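PDB 3NA7: HP0958 from Helicobacter pylori, which probably serves in flagellar biogenesis, as an export chaperone and a post-transcriptional regulator, combining a kinked antiparallel coiled-coil hairpin with a zinc ribbon. Local coordinates for residues A[57-62]-A[118-123]; A[192-197]-A[230-235]; A[29-34]-A[150-155]; A[78-83]-A[97-102]. One frame throughout, in Å; residues are numbered along the deposited sequence.

Interaction 1: residues A[57-62]-A[118-123]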
loop_
_atom_site.group_PDB
_atom_site.type_symbol
_atom_site.label_atom_id
_atom_site.label_comp_id
_atom_site.label_asym_id
_atom_site.label_seq_id
_atom_site.Cartn_x
_atom_site.Cartn_y
_atom_site.Cartn_z
ATOM N N ALA A 57 -22.692 16.183 4.399
ATOM C CA ALA A 57 -23.764 15.906 3.438
ATOM C C ALA A 57 -25.057 15.636 4.173
ATOM O O ALA A 57 -26.120 16.123 3.783
ATOM C CB ALA A 57 -23.392 14.716 2.521
ATOM N N LEU A 58 -24.967 14.879 5.261
ATOM C CA LEU A 58 -26.146 14.563 6.051
ATOM C C LEU A 58 -26.733 15.787 6.738
ATOM O O LEU A 58 -27.948 15.916 6.872
ATOM C CB LEU A 58 -25.835 13.490 7.073
ATOM C CG LEU A 58 -25.591 12.072 6.584
ATOM C CD1 LEU A 58 -24.999 11.272 7.737
ATOM C CD2 LEU A 58 -26.883 11.412 6.088
ATOM N N LYS A 59 -25.867 16.684 7.187
ATOM C CA LYS A 59 -26.308 17.882 7.871
ATOM C C LYS A 59 -27.025 18.816 6.905
ATOM O O LYS A 59 -27.925 19.547 7.318
ATOM C CB LYS A 59 -25.131 18.595 8.546
ATOM C CG LYS A 59 -24.716 17.953 9.872
ATOM C CD LYS A 59 -23.393 18.523 10.372
ATOM C CE LYS A 59 -22.894 17.738 11.571
ATOM N NZ LYS A 59 -21.861 18.527 12.263
ATOM N N LEU A 60 -26.605 18.784 5.634
ATOM C CA LEU A 60 -27.298 19.483 4.548
ATOM C C LEU A 60 -28.715 18.934 4.341
ATOM O O LEU A 60 -29.653 19.703 4.173
ATOM C CB LEU A 60 -26.477 19.426 3.252
ATOM C CG LEU A 60 -26.961 20.095 1.951
ATOM C CD1 LEU A 60 -27.405 21.558 2.131
ATOM C CD2 LEU A 60 -25.878 19.992 0.871
ATOM N N GLN A 61 -28.870 17.614 4.392
ATOM C CA GLN A 61 -30.189 16.986 4.319
ATOM C C GLN A 61 -31.062 17.350 5.500
ATOM O O GLN A 61 -32.232 17.658 5.321
ATOM C CB GLN A 61 -30.074 15.472 4.258
ATOM C CG GLN A 61 -29.500 14.939 2.981
ATOM C CD GLN A 61 -29.699 13.449 2.871
ATOM O OE1 GLN A 61 -28.743 12.671 2.930
ATOM N NE2 GLN A 61 -30.956 13.034 2.721
ATOM N N VAL A 62 -30.510 17.286 6.710
ATOM C CA VAL A 62 -31.221 17.769 7.899
ATOM C C VAL A 62 -31.797 19.179 7.655
ATOM O O VAL A 62 -32.942 19.449 7.982
ATOM C CB VAL A 62 -30.336 17.746 9.176
ATOM C CG1 VAL A 62 -30.992 18.530 10.336
ATOM C CG2 VAL A 62 -30.027 16.278 9.603
ATOM N N ASN A 118 -29.537 10.689 13.951
ATOM C CA ASN A 118 -29.012 9.425 14.472
ATOM C C ASN A 118 -27.815 8.897 13.689
ATOM O O ASN A 118 -26.874 8.400 14.286
ATOM C CB ASN A 118 -30.088 8.335 14.608
ATOM C CG ASN A 118 -31.013 8.567 15.806
ATOM O OD1 ASN A 118 -30.701 9.361 16.696
ATOM N ND2 ASN A 118 -32.162 7.870 15.831
ATOM N N GLU A 119 -27.850 9.011 12.362
ATOM C CA GLU A 119 -26.750 8.539 11.520
ATOM C C GLU A 119 -25.518 9.426 11.773
ATOM O O GLU A 119 -24.412 8.918 11.911
ATOM C CB GLU A 119 -27.165 8.574 10.047
ATOM C CG GLU A 119 -26.351 7.716 9.098
ATOM C CD GLU A 119 -26.955 7.643 7.684
ATOM O OE1 GLU A 119 -26.200 7.309 6.738
ATOM O OE2 GLU A 119 -28.175 7.914 7.511
ATOM N N ILE A 120 -25.735 10.738 11.858
ATOM C CA ILE A 120 -24.683 11.692 12.154
ATOM C C ILE A 120 -23.969 11.303 13.459
ATOM O O ILE A 120 -22.737 11.167 13.484
ATOM C CB ILE A 120 -25.241 13.115 12.252
ATOM C CG1 ILE A 120 -25.593 13.657 10.873
ATOM C CG2 ILE A 120 -24.244 14.089 12.959
ATOM C CD1 ILE A 120 -26.564 14.853 10.925
ATOM N N LYS A 121 -24.747 11.087 14.516
ATOM C CA LYS A 121 -24.233 10.681 15.815
ATOM C C LYS A 121 -23.376 9.401 15.754
ATOM O O LYS A 121 -22.317 9.340 16.396
ATOM C CB LYS A 121 -25.405 10.488 16.765
ATOM C CG LYS A 121 -25.160 10.783 18.225
ATOM C CD LYS A 121 -26.489 11.208 18.913
ATOM C CE LYS A 121 -26.331 11.404 20.429
ATOM N NZ LYS A 121 -26.441 10.135 21.226
ATOM N N ARG A 122 -23.819 8.387 15.001
ATOM C CA ARG A 122 -23.056 7.135 14.869
ATOM C C ARG A 122 -21.702 7.393 14.226
ATOM O O ARG A 122 -20.708 6.755 14.576
ATOM C CB ARG A 122 -23.788 6.028 14.085
ATOM C CG ARG A 122 -25.083 5.440 14.699
ATOM C CD ARG A 122 -25.134 5.434 16.257
ATOM N NE ARG A 122 -26.451 5.902 16.728
ATOM C CZ ARG A 122 -26.677 6.649 17.816
ATOM N NH1 ARG A 122 -25.681 7.031 18.607
ATOM N NH2 ARG A 122 -27.921 7.018 18.115
ATOM N N LYS A 123 -21.675 8.314 13.277
ATOM C CA LYS A 123 -20.434 8.657 12.610
ATOM C C LYS A 123 -19.494 9.383 13.560
ATOM O O LYS A 123 -18.304 9.121 13.523
ATOM C CB LYS A 123 -20.679 9.460 11.328
ATOM C CG LYS A 123 -21.365 8.609 10.209
ATOM C CD LYS A 123 -21.425 9.352 8.873
ATOM C CE LYS A 123 -22.192 8.561 7.805
ATOM N NZ LYS A 123 -21.453 7.366 7.286
#
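The carboxylate of E119 turns one face to L58, and both methyls of that leucine lie over it: CD2 stands 4.0 Å from OE2, while CD1 is 4.1 Å from CD. This is a van der Waals contact of methyls with the carboxylate, without a hydrogen bond, the two side chains crossing at roughly a right angle. At the middle of the contact L58 and I120 pass one another head to tail, with L58 CB 3.8 Å from I120 CG1. The short helical segments run antiparallel at 158°, their axes 10.1 Å apart, as befits the arms of the kinked antiparallel coiled-coil hairpin that this protein forms from helices 24-85 and 91-171. The CG1 branch of I120 is turned away from its carbonyl carbon (chi1 -74°), and from there CD1 reaches into the angle between two neighbours. K59 CG meets I120 CD1 at 3.8 Å, and V62 CG2 touches the same methyl at 4.0 Å. The aliphatic part of K123 closes the other flank, its CE packing 3.9 Å from L58 CD1, while its NZ forms a salt bridge with E54 on the facing helix. V62 also packs against L116 and Q117 of helix 91-171.

Interaction 2: residues A[192-197]-A[230-235]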
loop_
_atom_site.group_PDB
_atom_site.type_symbol
_atom_site.label_atom_id
_atom_site.label_comp_id
_atom_site.label_asym_id
_atom_site.label_seq_id
_atom_site.Cartn_x
_atom_site.Cartn_y
_atom_site.Cartn_z
ATOM N N SER A 192 22.860 -12.887 -12.701
ATOM C CA SER A 192 23.906 -12.628 -13.717
ATOM C C SER A 192 24.810 -13.824 -13.948
ATOM O O SER A 192 25.171 -14.113 -15.089
ATOM C CB SER A 192 24.753 -11.412 -13.328
ATOM O OG SER A 192 24.024 -10.207 -13.530
ATOM N N ILE A 193 25.170 -14.512 -12.864
ATOM C CA ILE A 193 25.975 -15.729 -12.953
ATOM C C ILE A 193 25.184 -16.917 -12.439
ATOM O O ILE A 193 24.766 -16.935 -11.287
ATOM C CB ILE A 193 27.269 -15.616 -12.130
ATOM C CG1 ILE A 193 28.058 -14.380 -12.544
ATOM C CG2 ILE A 193 28.121 -16.895 -12.255
ATOM C CD1 ILE A 193 29.163 -14.041 -11.556
ATOM N N VAL A 194 25.001 -17.920 -13.288
ATOM C CA VAL A 194 24.188 -19.080 -12.925
ATOM C C VAL A 194 24.886 -20.419 -13.174
ATOM O O VAL A 194 25.725 -20.529 -14.066
ATOM C CB VAL A 194 22.822 -19.036 -13.614
ATOM C CG1 VAL A 194 21.943 -17.951 -12.957
ATOM C CG2 VAL A 194 22.977 -18.803 -15.138
ATOM N N THR A 195 24.541 -21.425 -12.371
ATOM C CA THR A 195 25.043 -22.783 -12.568
ATOM C C THR A 195 24.164 -23.526 -13.577
ATOM O O THR A 195 23.008 -23.170 -13.763
ATOM C CB THR A 195 25.063 -23.560 -11.247
ATOM O OG1 THR A 195 23.725 -23.919 -10.884
ATOM C CG2 THR A 195 25.679 -22.718 -10.127
ATOM N N ILE A 196 24.706 -24.546 -14.238
ATOM C CA ILE A 196 23.871 -25.397 -15.088
ATOM C C ILE A 196 23.153 -26.421 -14.209
ATOM O O ILE A 196 23.792 -27.101 -13.408
ATOM C CB ILE A 196 24.679 -26.159 -16.167
ATOM C CG1 ILE A 196 25.330 -25.193 -17.151
ATOM C CG2 ILE A 196 23.779 -27.163 -16.914
ATOM C CD1 ILE A 196 26.186 -25.865 -18.216
ATOM N N LYS A 197 21.830 -26.511 -14.354
ATOM C CA LYS A 197 21.032 -27.552 -13.689
ATOM C C LYS A 197 20.316 -28.349 -14.766
ATOM O O LYS A 197 19.874 -27.778 -15.768
ATOM C CB LYS A 197 20.025 -26.943 -12.712
ATOM C CG LYS A 197 20.662 -26.185 -11.542
ATOM C CD LYS A 197 19.714 -25.109 -11.026
ATOM C CE LYS A 197 20.470 -23.972 -10.359
ATOM N NZ LYS A 197 19.779 -22.662 -10.543
ATOM N N ARG A 230 23.423 -14.715 -19.978
ATOM C CA ARG A 230 24.007 -14.911 -18.656
ATOM C C ARG A 230 25.344 -15.678 -18.700
ATOM O O ARG A 230 25.606 -16.433 -19.641
ATOM C CB ARG A 230 22.997 -15.652 -17.769
ATOM C CG ARG A 230 21.756 -14.829 -17.437
ATOM C CD ARG A 230 20.764 -15.631 -16.616
ATOM N NE ARG A 230 19.725 -14.779 -16.048
ATOM C CZ ARG A 230 18.536 -14.580 -16.607
ATOM N NH1 ARG A 230 18.212 -15.186 -17.746
ATOM N NH2 ARG A 230 17.652 -13.794 -16.019
ATOM N N ILE A 231 26.173 -15.476 -17.676
ATOM C CA ILE A 231 27.358 -16.286 -17.464
ATOM C C ILE A 231 26.968 -17.638 -16.837
ATOM O O ILE A 231 26.179 -17.685 -15.888
ATOM C CB ILE A 231 28.370 -15.574 -16.550
ATOM C CG1 ILE A 231 28.871 -14.286 -17.201
ATOM C CG2 ILE A 231 29.553 -16.498 -16.220
ATOM C CD1 ILE A 231 29.467 -13.311 -16.200
ATOM N N LEU A 232 27.532 -18.717 -17.385
ATOM C CA LEU A 232 27.262 -20.103 -16.962
ATOM C C LEU A 232 28.500 -20.825 -16.439
ATOM O O LEU A 232 29.590 -20.688 -16.994
ATOM C CB LEU A 232 26.730 -20.916 -18.141
ATOM C CG LEU A 232 25.235 -20.976 -18.429
ATOM C CD1 LEU A 232 25.025 -21.755 -19.715
ATOM C CD2 LEU A 232 24.500 -21.619 -17.275
ATOM N N TYR A 233 28.333 -21.602 -15.377
ATOM C CA TYR A 233 29.404 -22.489 -14.933
ATOM C C TYR A 233 28.901 -23.782 -14.305
ATOM O O TYR A 233 27.835 -23.808 -13.697
ATOM C CB TYR A 233 30.371 -21.770 -13.985
ATOM C CG TYR A 233 29.869 -21.531 -12.582
ATOM C CD1 TYR A 233 30.359 -22.275 -11.504
ATOM C CD2 TYR A 233 28.926 -20.541 -12.320
ATOM C CE1 TYR A 233 29.906 -22.037 -10.197
ATOM C CE2 TYR A 233 28.469 -20.298 -11.029
ATOM C CZ TYR A 233 28.954 -21.045 -9.974
ATOM O OH TYR A 233 28.480 -20.781 -8.705
ATOM N N ALA A 234 29.674 -24.848 -14.482
ATOM C CA ALA A 234 29.424 -26.108 -13.789
ATOM C C ALA A 234 30.001 -26.019 -12.386
ATOM O O ALA A 234 31.182 -25.716 -12.223
ATOM C CB ALA A 234 30.064 -27.245 -14.534
ATOM N N GLU A 235 29.171 -26.263 -11.376
ATOM C CA GLU A 235 29.650 -26.298 -9.994
ATOM C C GLU A 235 30.768 -27.344 -9.858
ATOM O O GLU A 235 30.529 -28.470 -9.412
ATOM C CB GLU A 235 28.492 -26.592 -9.025
ATOM C CG GLU A 235 27.737 -25.349 -8.526
ATOM C CD GLU A 235 28.341 -24.746 -7.256
ATOM O OE1 GLU A 235 27.658 -24.761 -6.208
ATOM O OE2 GLU A 235 29.497 -24.263 -7.300
#
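The zinc-ribbon end of HP0958 carries a small mixed sheet, and here its central strand 231-233 pairs in parallel with the edge strand 193-195. Residues I193, V194 and T195 stand opposite I231, L232 and Y233. Four backbone hydrogen bonds stitch the pair together. I231 N reaches S192 O at 3.1 Å; V194 N then donates to I231 O at 2.9 Å, an almost straight bond (176°). Y233 N turns to V194 O, also at 3.1 Å. The last bond, I196 N to Y233 O, is longer at 3.3 Å. On one face of the sheet I193 and I231 run alongside each other in the same direction, while I193 CG2 meets Y233 CE2 at 3.6 Å. T195 CG2 comes obliquely to the same ring, 3.7 Å from CZ. Helix 4-22 packs on this face through contacts with I193 and Y233. On the opposite face L232 CD2 is wedged between V194 CG2 and I196 CG1, 3.7 Å from the latter, and L232 also touches the zinc ligand C225. R230 lays its aliphatic CB and CD against V194 CG2, and its NE bonds to T191 OG1. Zinc is held by C201, C204, C225 and C228, and the R230 side chain lies about 5 Å from the metal. The four backbone bonds and the stem of R230 thus fix strand 193-195 to the strand that follows the last zinc ligand, C228.

Interaction 3: residues A[29-34]-A[150-155]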
loop_
_atom_site.group_PDB
_atom_site.type_symbol
_atom_site.label_atom_id
_atom_site.label_comp_id
_atom_site.label_asym_id
_atom_site.label_seq_id
_atom_site.Cartn_x
_atom_site.Cartn_y
_atom_site.Cartn_z
ATOM N N GLU A 29 11.923 -5.947 6.956
ATOM C CA GLU A 29 11.403 -6.804 8.039
ATOM C C GLU A 29 11.529 -6.103 9.384
ATOM O O GLU A 29 10.601 -6.124 10.162
ATOM C CB GLU A 29 12.096 -8.184 8.117
ATOM C CG GLU A 29 11.646 -9.274 7.122
ATOM C CD GLU A 29 10.132 -9.432 6.978
ATOM O OE1 GLU A 29 9.406 -9.561 7.984
ATOM O OE2 GLU A 29 9.669 -9.441 5.827
ATOM N N LYS A 30 12.676 -5.476 9.636
ATOM C CA LYS A 30 12.925 -4.745 10.867
ATOM C C LYS A 30 11.907 -3.621 11.110
ATOM O O LYS A 30 11.497 -3.409 12.238
ATOM C CB LYS A 30 14.334 -4.161 10.863
ATOM C CG LYS A 30 15.473 -5.183 10.852
ATOM C CD LYS A 30 15.629 -5.860 12.164
ATOM C CE LYS A 30 16.910 -6.679 12.228
ATOM N NZ LYS A 30 16.832 -7.474 13.475
ATOM N N ARG A 31 11.511 -2.943 10.029
ATOM C CA ARG A 31 10.539 -1.836 10.038
ATOM C C ARG A 31 9.068 -2.269 10.024
ATOM O O ARG A 31 8.188 -1.447 10.223
ATOM C CB ARG A 31 10.790 -0.893 8.848
ATOM C CG ARG A 31 12.173 -0.204 8.840
ATOM C CD ARG A 31 12.186 1.058 7.984
ATOM N NE ARG A 31 11.044 1.905 8.356
ATOM C CZ ARG A 31 11.090 2.943 9.192
ATOM N NH1 ARG A 31 12.240 3.326 9.752
ATOM N NH2 ARG A 31 9.978 3.601 9.471
ATOM N N LYS A 32 8.796 -3.544 9.786
ATOM C CA LYS A 32 7.410 -3.965 9.485
ATOM C C LYS A 32 6.361 -3.514 10.524
ATOM O O LYS A 32 5.323 -3.001 10.164
ATOM C CB LYS A 32 7.312 -5.482 9.224
ATOM C CG LYS A 32 5.854 -5.979 8.932
ATOM C CD LYS A 32 5.772 -7.514 8.846
ATOM C CE LYS A 32 4.304 -8.021 8.829
ATOM N NZ LYS A 32 4.255 -9.529 8.708
ATOM N N ASP A 33 6.629 -3.717 11.808
ATOM C CA ASP A 33 5.665 -3.350 12.867
ATOM C C ASP A 33 5.530 -1.834 12.962
ATOM O O ASP A 33 4.421 -1.305 13.094
ATOM C CB ASP A 33 6.142 -3.896 14.218
ATOM C CG ASP A 33 5.951 -5.398 14.367
ATOM O OD1 ASP A 33 5.160 -6.016 13.620
ATOM O OD2 ASP A 33 6.603 -5.962 15.270
ATOM N N LEU A 34 6.657 -1.140 12.863
ATOM C CA LEU A 34 6.656 0.319 12.864
ATOM C C LEU A 34 5.928 0.924 11.658
ATOM O O LEU A 34 5.088 1.799 11.860
ATOM C CB LEU A 34 8.070 0.897 13.001
ATOM C CG LEU A 34 8.186 2.417 12.772
ATOM C CD1 LEU A 34 7.361 3.196 13.805
ATOM C CD2 LEU A 34 9.644 2.919 12.759
ATOM N N ASN A 150 18.111 2.190 14.980
ATOM C CA ASN A 150 19.450 1.737 15.350
ATOM C C ASN A 150 19.800 0.451 14.621
ATOM O O ASN A 150 20.903 0.312 14.086
ATOM C CB ASN A 150 19.534 1.514 16.868
ATOM C CG ASN A 150 20.895 0.994 17.314
ATOM O OD1 ASN A 150 21.954 1.557 16.973
ATOM N ND2 ASN A 150 20.875 -0.087 18.093
ATOM N N GLU A 151 18.841 -0.479 14.606
ATOM C CA GLU A 151 18.948 -1.749 13.888
ATOM C C GLU A 151 19.201 -1.546 12.404
ATOM O O GLU A 151 20.037 -2.220 11.821
ATOM C CB GLU A 151 17.664 -2.570 14.061
ATOM C CG GLU A 151 17.488 -3.178 15.456
ATOM C CD GLU A 151 17.978 -4.612 15.557
ATOM O OE1 GLU A 151 17.182 -5.470 16.022
ATOM O OE2 GLU A 151 19.143 -4.878 15.172
ATOM N N VAL A 152 18.439 -0.638 11.804
ATOM C CA VAL A 152 18.579 -0.291 10.406
ATOM C C VAL A 152 19.959 0.344 10.142
ATOM O O VAL A 152 20.636 -0.032 9.193
ATOM C CB VAL A 152 17.402 0.616 9.928
ATOM C CG1 VAL A 152 17.648 1.202 8.553
ATOM C CG2 VAL A 152 16.080 -0.173 9.903
ATOM N N LYS A 153 20.381 1.272 10.994
ATOM C CA LYS A 153 21.708 1.881 10.858
ATOM C C LYS A 153 22.854 0.838 10.854
ATOM O O LYS A 153 23.736 0.886 9.992
ATOM C CB LYS A 153 21.922 2.943 11.931
ATOM C CG LYS A 153 23.206 3.785 11.743
ATOM C CD LYS A 153 23.335 4.840 12.841
ATOM C CE LYS A 153 23.549 4.214 14.228
ATOM N NZ LYS A 153 24.967 3.798 14.409
ATOM N N ASN A 154 22.824 -0.109 11.794
ATOM C CA ASN A 154 23.793 -1.218 11.824
ATOM C C ASN A 154 23.801 -2.047 10.547
ATOM O O ASN A 154 24.852 -2.524 10.131
ATOM C CB ASN A 154 23.526 -2.155 12.995
ATOM C CG ASN A 154 23.877 -1.539 14.328
ATOM O OD1 ASN A 154 24.854 -0.808 14.447
ATOM N ND2 ASN A 154 23.074 -1.841 15.350
ATOM N N ILE A 155 22.625 -2.235 9.952
ATOM C CA ILE A 155 22.509 -2.959 8.698
ATOM C C ILE A 155 23.111 -2.153 7.523
ATOM O O ILE A 155 23.804 -2.721 6.668
ATOM C CB ILE A 155 21.051 -3.392 8.405
ATOM C CG1 ILE A 155 20.575 -4.434 9.424
ATOM C CG2 ILE A 155 20.949 -4.023 7.016
ATOM C CD1 ILE A 155 19.061 -4.624 9.429
#
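Charge pairing between K30 and E151 is the one polar link across this contact. K30 NZ and E151 OE1 are 3.3 Å apart, forming a salt bridge whose hydrogen bond is weak, and the two side chains cross nearly perpendicular to each other. The second carboxylate oxygen is more distant, with OE2 3.9 Å from NZ. Both chains bend at chi2, K30 to -73° and E151 to -95°, and these bends bring the two charged ends together.

Apolar contacts lie beneath the ion pair. I155 CD1 packs against the methylenes of K30, 3.9 Å from CG and 4.1 Å from CE, so that the lysine serves the interface with its stem as well as its tip. The helical segments run antiparallel at 160° with axes 10.2 Å apart, and they belong to helices 24-85 and 91-171, the two arms of the coiled-coil hairpin. In segment 29-34 the backbone is kinked: the N atoms of D33 and L34 lack a bond to the preceding turn, and K32 N bonds to E29 O, three residues back, at 3.2 Å. This irregularity is consistent with the kinked form of the hairpin. On the other flank R31 lies across V152, its CG 4.0 Å from V152 CG2. The guanidinium itself is engaged by D35 in a salt bridge through NH2. V152 and I155 also pack on I27, an earlier residue of helix 24-85.

Interaction 4: residues A[78-83]-A[97-102]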
loop_
_atom_site.group_PDB
_atom_site.type_symbol
_atom_site.label_atom_id
_atom_site.label_comp_id
_atom_site.label_asym_id
_atom_site.label_seq_id
_atom_site.Cartn_x
_atom_site.Cartn_y
_atom_site.Cartn_z
ATOM N N SER A 78 -51.905 27.957 8.247
ATOM C CA SER A 78 -52.802 28.572 7.281
ATOM C C SER A 78 -54.147 27.831 7.141
ATOM O O SER A 78 -55.178 28.459 6.921
ATOM C CB SER A 78 -52.127 28.702 5.927
ATOM O OG SER A 78 -53.116 28.919 4.938
ATOM N N ILE A 79 -54.128 26.503 7.249
ATOM C CA ILE A 79 -55.361 25.715 7.177
ATOM C C ILE A 79 -56.232 25.952 8.399
ATOM O O ILE A 79 -57.445 26.063 8.280
ATOM C CB ILE A 79 -55.090 24.195 7.029
ATOM C CG1 ILE A 79 -54.467 23.893 5.669
ATOM C CG2 ILE A 79 -56.397 23.389 7.209
ATOM C CD1 ILE A 79 -53.867 22.504 5.550
ATOM N N GLN A 80 -55.608 26.012 9.564
ATOM C CA GLN A 80 -56.306 26.219 10.826
ATOM C C GLN A 80 -56.943 27.597 10.876
ATOM O O GLN A 80 -58.088 27.743 11.328
ATOM C CB GLN A 80 -55.354 26.018 12.003
ATOM C CG GLN A 80 -54.926 24.563 12.128
ATOM C CD GLN A 80 -53.915 24.298 13.209
ATOM O OE1 GLN A 80 -53.374 25.212 13.833
ATOM N NE2 GLN A 80 -53.645 23.028 13.436
ATOM N N LYS A 81 -56.213 28.604 10.400
ATOM C CA LYS A 81 -56.753 29.955 10.342
ATOM C C LYS A 81 -58.025 29.953 9.500
ATOM O O LYS A 81 -59.031 30.527 9.905
ATOM C CB LYS A 81 -55.719 30.946 9.791
ATOM C CG LYS A 81 -56.110 32.423 9.940
ATOM C CD LYS A 81 -54.891 33.329 9.699
ATOM C CE LYS A 81 -55.255 34.805 9.675
ATOM N NZ LYS A 81 -56.293 35.102 8.645
ATOM N N LYS A 82 -57.988 29.284 8.347
ATOM C CA LYS A 82 -59.166 29.137 7.476
ATOM C C LYS A 82 -60.349 28.454 8.143
ATOM O O LYS A 82 -61.504 28.789 7.851
ATOM C CB LYS A 82 -58.799 28.405 6.185
ATOM C CG LYS A 82 -58.417 29.340 5.044
ATOM C CD LYS A 82 -57.397 28.710 4.093
ATOM C CE LYS A 82 -56.988 29.698 3.002
ATOM N NZ LYS A 82 -55.514 29.652 2.741
ATOM N N MET A 83 -60.068 27.505 9.033
ATOM C CA MET A 83 -61.123 26.809 9.765
ATOM C C MET A 83 -61.805 27.773 10.729
ATOM O O MET A 83 -63.008 27.680 10.945
ATOM C CB MET A 83 -60.601 25.585 10.542
ATOM C CG MET A 83 -59.645 24.672 9.778
ATOM S SD MET A 83 -59.287 23.016 10.438
ATOM C CE MET A 83 -59.265 23.232 12.209
ATOM N N ILE A 97 -59.391 17.257 7.147
ATOM C CA ILE A 97 -58.740 16.207 6.387
ATOM C C ILE A 97 -57.518 16.775 5.644
ATOM O O ILE A 97 -56.450 16.163 5.652
ATOM C CB ILE A 97 -59.762 15.492 5.464
ATOM C CG1 ILE A 97 -60.726 14.652 6.328
ATOM C CG2 ILE A 97 -59.067 14.629 4.420
ATOM C CD1 ILE A 97 -61.859 13.962 5.572
ATOM N N GLU A 98 -57.680 17.951 5.037
ATOM C CA GLU A 98 -56.575 18.739 4.478
ATOM C C GLU A 98 -55.474 18.867 5.529
ATOM O O GLU A 98 -54.286 18.632 5.270
ATOM C CB GLU A 98 -57.084 20.140 4.149
ATOM C CG GLU A 98 -56.868 20.632 2.718
ATOM C CD GLU A 98 -55.428 20.561 2.268
ATOM O OE1 GLU A 98 -54.916 19.430 2.100
ATOM O OE2 GLU A 98 -54.814 21.632 2.058
ATOM N N GLU A 99 -55.892 19.229 6.727
ATOM C CA GLU A 99 -54.989 19.391 7.841
ATOM C C GLU A 99 -54.344 18.063 8.198
ATOM O O GLU A 99 -53.145 18.006 8.457
ATOM C CB GLU A 99 -55.737 19.977 9.034
ATOM C CG GLU A 99 -54.876 20.301 10.229
ATOM C CD GLU A 99 -55.684 20.284 11.503
ATOM O OE1 GLU A 99 -55.115 20.523 12.587
ATOM O OE2 GLU A 99 -56.906 20.004 11.418
ATOM N N ASP A 100 -55.126 16.987 8.192
ATOM C CA ASP A 100 -54.571 15.653 8.503
ATOM C C ASP A 100 -53.451 15.170 7.575
ATOM O O ASP A 100 -52.499 14.557 8.038
ATOM C CB ASP A 100 -55.688 14.616 8.565
ATOM C CG ASP A 100 -56.383 14.595 9.913
ATOM O OD1 ASP A 100 -55.703 14.813 10.954
ATOM O OD2 ASP A 100 -57.600 14.336 9.923
ATOM N N ILE A 101 -53.570 15.446 6.279
ATOM C CA ILE A 101 -52.518 15.123 5.306
ATOM C C ILE A 101 -51.270 15.934 5.632
ATOM O O ILE A 101 -50.154 15.412 5.638
ATOM C CB ILE A 101 -52.996 15.363 3.824
ATOM C CG1 ILE A 101 -53.792 14.163 3.298
ATOM C CG2 ILE A 101 -51.832 15.607 2.881
ATOM C CD1 ILE A 101 -55.267 14.403 3.194
ATOM N N ALA A 102 -51.473 17.214 5.910
ATOM C CA ALA A 102 -50.372 18.111 6.217
ATOM C C ALA A 102 -49.667 17.714 7.516
ATOM O O ALA A 102 -48.451 17.777 7.585
ATOM C CB ALA A 102 -50.868 19.547 6.283
#
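E99 sets its CB against I79 CG2, 3.9 Å away, where the two side chains meet obliquely. CG then stands anti to the backbone N (chi1 -175°) and the chain stays extended, carrying the carboxylate past I79 to the flank where Q80 waits. CD lies 3.9 Å from Q80 NE2, and OE1 accepts a hydrogen bond from that nitrogen at 3.0 Å. The N-H points fairly directly at the oxygen, and OE1 lies close to the amide plane, but the donor meets it from above the carboxylate plane. The amide and carboxylate planes stand almost perpendicular, 87° apart. OE2, the other tip, comes against sulfur, with M83 SD 4.0 Å away.

Here the arms of the antiparallel coiled-coil hairpin, helices 24-85 and 91-171, approach the turn that joins them; the segments run at 165° with axes 9.9 Å apart. A bound magnesium ion lies about 4 Å from the side chain of E99, a buried residue, and would probably help to balance its charge. I79 carries the apolar packing with A102, its CD1 touching A102 CB at 4.3 Å. The same methyl also meets E98 OE2 at 3.7 Å, the glutamate crossing the isoleucine nearly at right angles. M83 packs further on L92 and L95 of helix 91-171, and A102 rests on I76.

Overall arrangement
From the N terminus, helix 24-85 runs out as the first arm of the hairpin, meeting helix 91-171 in turn through segments 29-34, 57-62 and 78-83. After the tip, helix 91-171 returns, so the contacts close in reverse: interaction 4 first, then interaction 1 around it, and interaction 3 around both. These three nested loops tie the same two helices at points whose centres are about 31 Å and about 44 Å apart in succession. Interaction 2 opens only after interaction 3 has closed, and crosses none of them. It joins strand 193-195 to strand 231-233 in the zinc-ribbon part, about 95 Å from interaction 4, between centres.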